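Local coordinates for protein HTH-type transcriptional regulator gadX (Escherichia coli, PDB 3MKL) that activates some fifteen acid-resistance genes, among them gadA, gadB and gadC, and can repress gadW, binding DNA as an AraC/XylS-family regulator, at residues 55-67 and 80-93. Sequence-based numbering, arbitrary orientation.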
loop_
_atom_site.group_PDB
_atom_site.type_symbol
_atom_site.label_atom_id
_atom_site.label_comp_id
_atom_site.label_asym_id
_atom_site.label_seq_id
_atom_site.Cartn_x
_atom_site.Cartn_y
_atom_site.Cartn_z
ATOM N N LEU A 55 -3.429 0.186 -3.053
ATOM C CA LEU A 55 -2.000 -0.075 -2.908
ATOM C C LEU A 55 -1.399 0.784 -1.796
ATOM O O LEU A 55 -0.798 0.266 -0.833
ATOM C CB LEU A 55 -1.259 0.138 -4.238
ATOM C CG LEU A 55 0.179 -0.380 -4.402
ATOM C CD1 LEU A 55 0.328 -1.826 -3.915
ATOM C CD2 LEU A 55 0.652 -0.269 -5.879
ATOM N N THR A 56 -1.593 2.097 -1.921
ATOM C CA THR A 56 -1.057 3.059 -0.969
ATOM C C THR A 56 -1.518 2.733 0.445
ATOM O O THR A 56 -0.716 2.677 1.357
ATOM C CB THR A 56 -1.430 4.516 -1.371
ATOM O OG1 THR A 56 -0.670 4.883 -2.535
ATOM C CG2 THR A 56 -1.164 5.497 -0.255
ATOM N N GLU A 57 -2.806 2.493 0.606
ATOM C CA GLU A 57 -3.378 2.228 1.911
ATOM C C GLU A 57 -2.782 0.979 2.565
ATOM O O GLU A 57 -2.424 0.996 3.740
ATOM C CB GLU A 57 -4.896 2.156 1.788
ATOM C CG GLU A 57 -5.515 3.560 1.669
ATOM C CD GLU A 57 -6.770 3.631 0.802
ATOM O OE1 GLU A 57 -7.491 2.614 0.651
ATOM O OE2 GLU A 57 -7.049 4.734 0.293
ATOM N N CYS A 58 -2.648 -0.084 1.776
ATOM C CA CYS A 58 -1.967 -1.299 2.193
ATOM C C CYS A 58 -0.526 -0.990 2.613
ATOM O O CYS A 58 -0.028 -1.500 3.602
ATOM C CB CYS A 58 -1.963 -2.295 1.034
ATOM S SG CYS A 58 -3.557 -3.055 0.692
ATOM N N ARG A 59 0.143 -0.140 1.853
ATOM C CA ARG A 59 1.520 0.147 2.163
ATOM C C ARG A 59 1.650 0.997 3.436
ATOM O O ARG A 59 2.573 0.782 4.229
ATOM C CB ARG A 59 2.233 0.791 0.965
ATOM C CG ARG A 59 2.477 -0.194 -0.133
ATOM C CD ARG A 59 3.010 0.429 -1.406
ATOM N NE ARG A 59 3.540 -0.650 -2.219
ATOM C CZ ARG A 59 3.852 -0.560 -3.500
ATOM N NH1 ARG A 59 4.333 -1.619 -4.113
ATOM N NH2 ARG A 59 3.698 0.580 -4.153
HETATM N N MSE A 60 0.737 1.946 3.651
HETATM C CA MSE A 60 0.770 2.715 4.905
HETATM C C MSE A 60 0.475 1.833 6.101
HETATM O O MSE A 60 1.025 2.040 7.183
HETATM C CB MSE A 60 -0.178 3.916 4.881
HETATM C CG MSE A 60 0.161 4.953 3.850
HETATM SE SE MSE A 60 1.957 5.675 4.001
HETATM C CE MSE A 60 2.965 4.623 2.743
ATOM N N GLN A 61 -0.384 0.842 5.904
ATOM C CA GLN A 61 -0.746 -0.044 6.992
ATOM C C GLN A 61 0.449 -0.906 7.400
ATOM O O GLN A 61 0.655 -1.164 8.598
ATOM C CB GLN A 61 -1.972 -0.879 6.613
ATOM C CG GLN A 61 -3.281 -0.061 6.657
ATOM C CD GLN A 61 -4.524 -0.861 6.268
ATOM O OE1 GLN A 61 -4.475 -1.738 5.416
ATOM N NE2 GLN A 61 -5.645 -0.546 6.891
ATOM N N ARG A 62 1.242 -1.326 6.412
ATOM C CA ARG A 62 2.443 -2.128 6.657
ATOM C C ARG A 62 3.544 -1.283 7.279
ATOM O O ARG A 62 4.294 -1.762 8.138
ATOM C CB ARG A 62 2.939 -2.783 5.367
ATOM C CG ARG A 62 4.073 -3.790 5.557
ATOM C CD ARG A 62 3.629 -5.031 6.345
ATOM N NE ARG A 62 2.355 -5.569 5.857
ATOM C CZ ARG A 62 2.224 -6.663 5.104
ATOM N NH1 ARG A 62 3.289 -7.369 4.746
ATOM N NH2 ARG A 62 1.018 -7.055 4.715
ATOM N N ALA A 63 3.629 -0.021 6.847
ATOM C CA ALA A 63 4.615 0.921 7.372
ATOM C C ALA A 63 4.517 1.091 8.885
ATOM O O ALA A 63 5.539 1.252 9.540
ATOM C CB ALA A 63 4.516 2.261 6.675
ATOM N N LEU A 64 3.300 1.060 9.430
ATOM C CA LEU A 64 3.100 1.129 10.891
ATOM C C LEU A 64 3.748 -0.024 11.643
ATOM O O LEU A 64 4.262 0.168 12.738
ATOM C CB LEU A 64 1.610 1.196 11.258
ATOM C CG LEU A 64 1.176 2.552 11.810
ATOM C CD1 LEU A 64 1.724 3.681 10.954
ATOM C CD2 LEU A 64 -0.338 2.634 11.961
ATOM N N GLN A 65 3.728 -1.211 11.038
ATOM C CA GLN A 65 4.275 -2.421 11.656
ATOM C C GLN A 65 5.804 -2.430 11.680
ATOM O O GLN A 65 6.402 -3.002 12.584
ATOM C CB GLN A 65 3.762 -3.669 10.925
ATOM C CG GLN A 65 2.247 -3.749 10.819
ATOM C CD GLN A 65 1.753 -5.075 10.274
ATOM O OE1 GLN A 65 2.328 -5.647 9.335
ATOM N NE2 GLN A 65 0.666 -5.570 10.856
ATOM N N LEU A 66 6.434 -1.799 10.691
ATOM C CA LEU A 66 7.892 -1.876 10.537
ATOM C C LEU A 66 8.637 -0.722 11.215
ATOM O O LEU A 66 9.788 -0.855 11.655
ATOM C CB LEU A 66 8.271 -1.950 9.053
ATOM C CG LEU A 66 7.561 -2.951 8.127
ATOM C CD1 LEU A 66 8.069 -2.800 6.723
ATOM C CD2 LEU A 66 7.723 -4.397 8.614
ATOM N N ILE A 67 7.966 0.413 11.305
ATOM C CA ILE A 67 8.585 1.612 11.824
ATOM C C ILE A 67 8.982 1.460 13.302
ATOM O O ILE A 67 9.906 2.135 13.758
ATOM C CB ILE A 67 7.674 2.840 11.561
ATOM C CG1 ILE A 67 8.475 4.129 11.544
ATOM C CG2 ILE A 67 6.447 2.842 12.479
ATOM C CD1 ILE A 67 8.093 4.965 10.367
ATOM N N SER A 80 10.943 -1.852 2.161
ATOM C CA SER A 80 10.138 -3.011 2.534
ATOM C C SER A 80 8.655 -2.868 2.148
ATOM O O SER A 80 7.941 -3.879 2.031
ATOM C CB SER A 80 10.248 -3.293 4.033
ATOM O OG SER A 80 11.588 -3.268 4.482
ATOM N N CYS A 81 8.206 -1.622 1.966
ATOM C CA CYS A 81 6.835 -1.307 1.537
ATOM C C CYS A 81 6.713 -1.067 0.020
ATOM O O CYS A 81 5.622 -0.810 -0.479
ATOM C CB CYS A 81 6.317 -0.076 2.268
ATOM S SG CYS A 81 6.263 -0.236 4.053
ATOM N N GLY A 82 7.841 -1.123 -0.689
ATOM C CA GLY A 82 7.859 -1.086 -2.136
ATOM C C GLY A 82 8.168 0.261 -2.736
ATOM O O GLY A 82 8.010 0.443 -3.941
ATOM N N TYR A 83 8.617 1.201 -1.903
ATOM C CA TYR A 83 9.005 2.529 -2.364
ATOM C C TYR A 83 10.485 2.579 -2.714
ATOM O O TYR A 83 11.334 1.997 -2.019
ATOM C CB TYR A 83 8.644 3.593 -1.326
ATOM C CG TYR A 83 7.155 3.717 -1.129
ATOM C CD1 TYR A 83 6.364 4.429 -2.036
ATOM C CD2 TYR A 83 6.526 3.102 -0.048
ATOM C CE1 TYR A 83 4.963 4.530 -1.858
ATOM C CE2 TYR A 83 5.143 3.176 0.129
ATOM C CZ TYR A 83 4.376 3.894 -0.776
ATOM O OH TYR A 83 3.031 3.965 -0.583
ATOM N N HIS A 84 10.792 3.244 -3.820
ATOM C CA HIS A 84 12.155 3.361 -4.254
ATOM C C HIS A 84 12.677 4.692 -3.772
ATOM O O HIS A 84 13.887 4.934 -3.779
ATOM C CB HIS A 84 12.245 3.253 -5.780
ATOM C CG HIS A 84 11.892 1.895 -6.306
ATOM N ND1 HIS A 84 10.613 1.557 -6.704
ATOM C CD2 HIS A 84 12.649 0.785 -6.491
ATOM C CE1 HIS A 84 10.600 0.298 -7.109
ATOM N NE2 HIS A 84 11.820 -0.193 -6.988
ATOM N N SER A 85 11.757 5.552 -3.345
ATOM C CA SER A 85 12.096 6.924 -3.005
ATOM C C SER A 85 11.638 7.247 -1.572
ATOM O O SER A 85 10.421 7.232 -1.280
ATOM C CB SER A 85 11.501 7.852 -4.073
ATOM O OG SER A 85 11.446 9.188 -3.654
ATOM N N VAL A 86 12.603 7.503 -0.675
ATOM C CA VAL A 86 12.288 7.881 0.722
ATOM C C VAL A 86 11.552 9.223 0.877
ATOM O O VAL A 86 10.663 9.330 1.725
ATOM C CB VAL A 86 13.521 7.869 1.654
ATOM C CG1 VAL A 86 13.080 7.972 3.136
ATOM C CG2 VAL A 86 14.327 6.609 1.444
ATOM N N SER A 87 11.922 10.232 0.079
ATOM C CA SER A 87 11.190 11.520 0.028
ATOM C C SER A 87 9.725 11.297 -0.309
ATOM O O SER A 87 8.809 11.828 0.346
ATOM C CB SER A 87 11.765 12.436 -1.041
ATOM O OG SER A 87 13.064 12.874 -0.720
ATOM N N TYR A 88 9.488 10.529 -1.361
ATOM C CA TYR A 88 8.098 10.223 -1.728
ATOM C C TYR A 88 7.363 9.425 -0.617
ATOM O O TYR A 88 6.223 9.774 -0.210
ATOM C CB TYR A 88 8.029 9.500 -3.072
ATOM C CG TYR A 88 6.625 9.009 -3.401
ATOM C CD1 TYR A 88 5.667 9.881 -3.870
ATOM C CD2 TYR A 88 6.267 7.676 -3.217
ATOM C CE1 TYR A 88 4.383 9.459 -4.187
ATOM C CE2 TYR A 88 4.956 7.228 -3.528
ATOM C CZ TYR A 88 4.028 8.136 -4.015
ATOM O OH TYR A 88 2.752 7.737 -4.322
ATOM N N PHE A 89 8.006 8.366 -0.123
ATOM C CA PHE A 89 7.435 7.623 1.007
ATOM C C PHE A 89 7.114 8.554 2.180
ATOM O O PHE A 89 6.012 8.503 2.709
ATOM C CB PHE A 89 8.359 6.489 1.469
ATOM C CG PHE A 89 8.015 5.930 2.822
ATOM C CD1 PHE A 89 6.896 5.128 2.999
ATOM C CD2 PHE A 89 8.827 6.189 3.921
ATOM C CE1 PHE A 89 6.609 4.595 4.264
ATOM C CE2 PHE A 89 8.542 5.654 5.170
ATOM C CZ PHE A 89 7.432 4.876 5.340
ATOM N N ILE A 90 8.071 9.394 2.586
ATOM C CA ILE A 90 7.780 10.381 3.638
ATOM C C ILE A 90 6.543 11.237 3.322
ATOM O O ILE A 90 5.675 11.425 4.182
ATOM C CB ILE A 90 9.026 11.307 3.963
ATOM C CG1 ILE A 90 10.175 10.486 4.605
ATOM C CG2 ILE A 90 8.603 12.485 4.848
ATOM C CD1 ILE A 90 11.522 11.218 4.625
ATOM N N TYR A 91 6.453 11.729 2.087
ATOM C CA TYR A 91 5.317 12.555 1.650
ATOM C C TYR A 91 3.954 11.832 1.811
ATOM O O TYR A 91 2.965 12.407 2.265
ATOM C CB TYR A 91 5.512 12.992 0.193
ATOM C CG TYR A 91 4.209 13.236 -0.533
ATOM C CD1 TYR A 91 3.538 14.468 -0.410
ATOM C CD2 TYR A 91 3.646 12.259 -1.364
ATOM C CE1 TYR A 91 2.320 14.701 -1.070
ATOM C CE2 TYR A 91 2.429 12.503 -2.043
ATOM C CZ TYR A 91 1.786 13.717 -1.873
ATOM O OH TYR A 91 0.613 13.963 -2.501
ATOM N N VAL A 92 3.912 10.567 1.411
ATOM C CA VAL A 92 2.657 9.839 1.414
ATOM C C VAL A 92 2.285 9.419 2.843
ATOM O O VAL A 92 1.090 9.369 3.191
ATOM C CB VAL A 92 2.748 8.622 0.482
ATOM C CG1 VAL A 92 1.512 7.788 0.581
ATOM C CG2 VAL A 92 2.886 9.108 -0.954
ATOM N N PHE A 93 3.306 9.129 3.657
ATOM C CA PHE A 93 3.080 8.812 5.089
ATOM C C PHE A 93 2.571 10.026 5.855
ATOM O O PHE A 93 1.576 9.943 6.562
ATOM C CB PHE A 93 4.353 8.270 5.717
ATOM C CG PHE A 93 4.200 7.781 7.144
ATOM C CD1 PHE A 93 4.139 6.416 7.421
ATOM C CD2 PHE A 93 4.189 8.675 8.203
ATOM C CE1 PHE A 93 4.054 5.952 8.730
ATOM C CE2 PHE A 93 4.106 8.232 9.532
ATOM C CZ PHE A 93 4.037 6.858 9.796
HETATM O O HOH W 1 1.939 5.162 -2.771
#
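With CG anti to the carbonyl carbon (chi1 -63°) and two further bends, M60 folds its selenomethionine end in among Y83, F89, V92 and F93. Its CE lies 3.4 Å from Y83 OH, the side chains crossing at about a right angle, while SE approaches the F93 ring obliquely, 5.2 Å from its centroid, a Met-aromatic contact. Beside it A63 CB meets the edge of the F89 ring, 4.0 Å from F89 CE1, and touches C81 SG. R59 runs extended past the C-terminal end of helix 74-80, which G82 closes in a Schellman motif: G82 CA covers one guanidinium face, L55 CD1 the other. R59 NE lies 2.7 Å from C81 O at too poor an angle for a hydrogen bond, which it makes elsewhere; NH1 is hydrogen-bonded to I20 O. Near the start of 55-67, T56 CG2 and V92 CG1 meet tip to tip at 3.6 Å, and one water joins T56 OG1, Y83 OH and Y88 OH. The axes of helix segments 55-67 and 86-93 cross at -94°. In this AraC/XylS design, linker helix 51-67 connects two helix-turn-helix subdomains and packs against the second, predicted at 74-97, through the turn and the middle of its recognition helix.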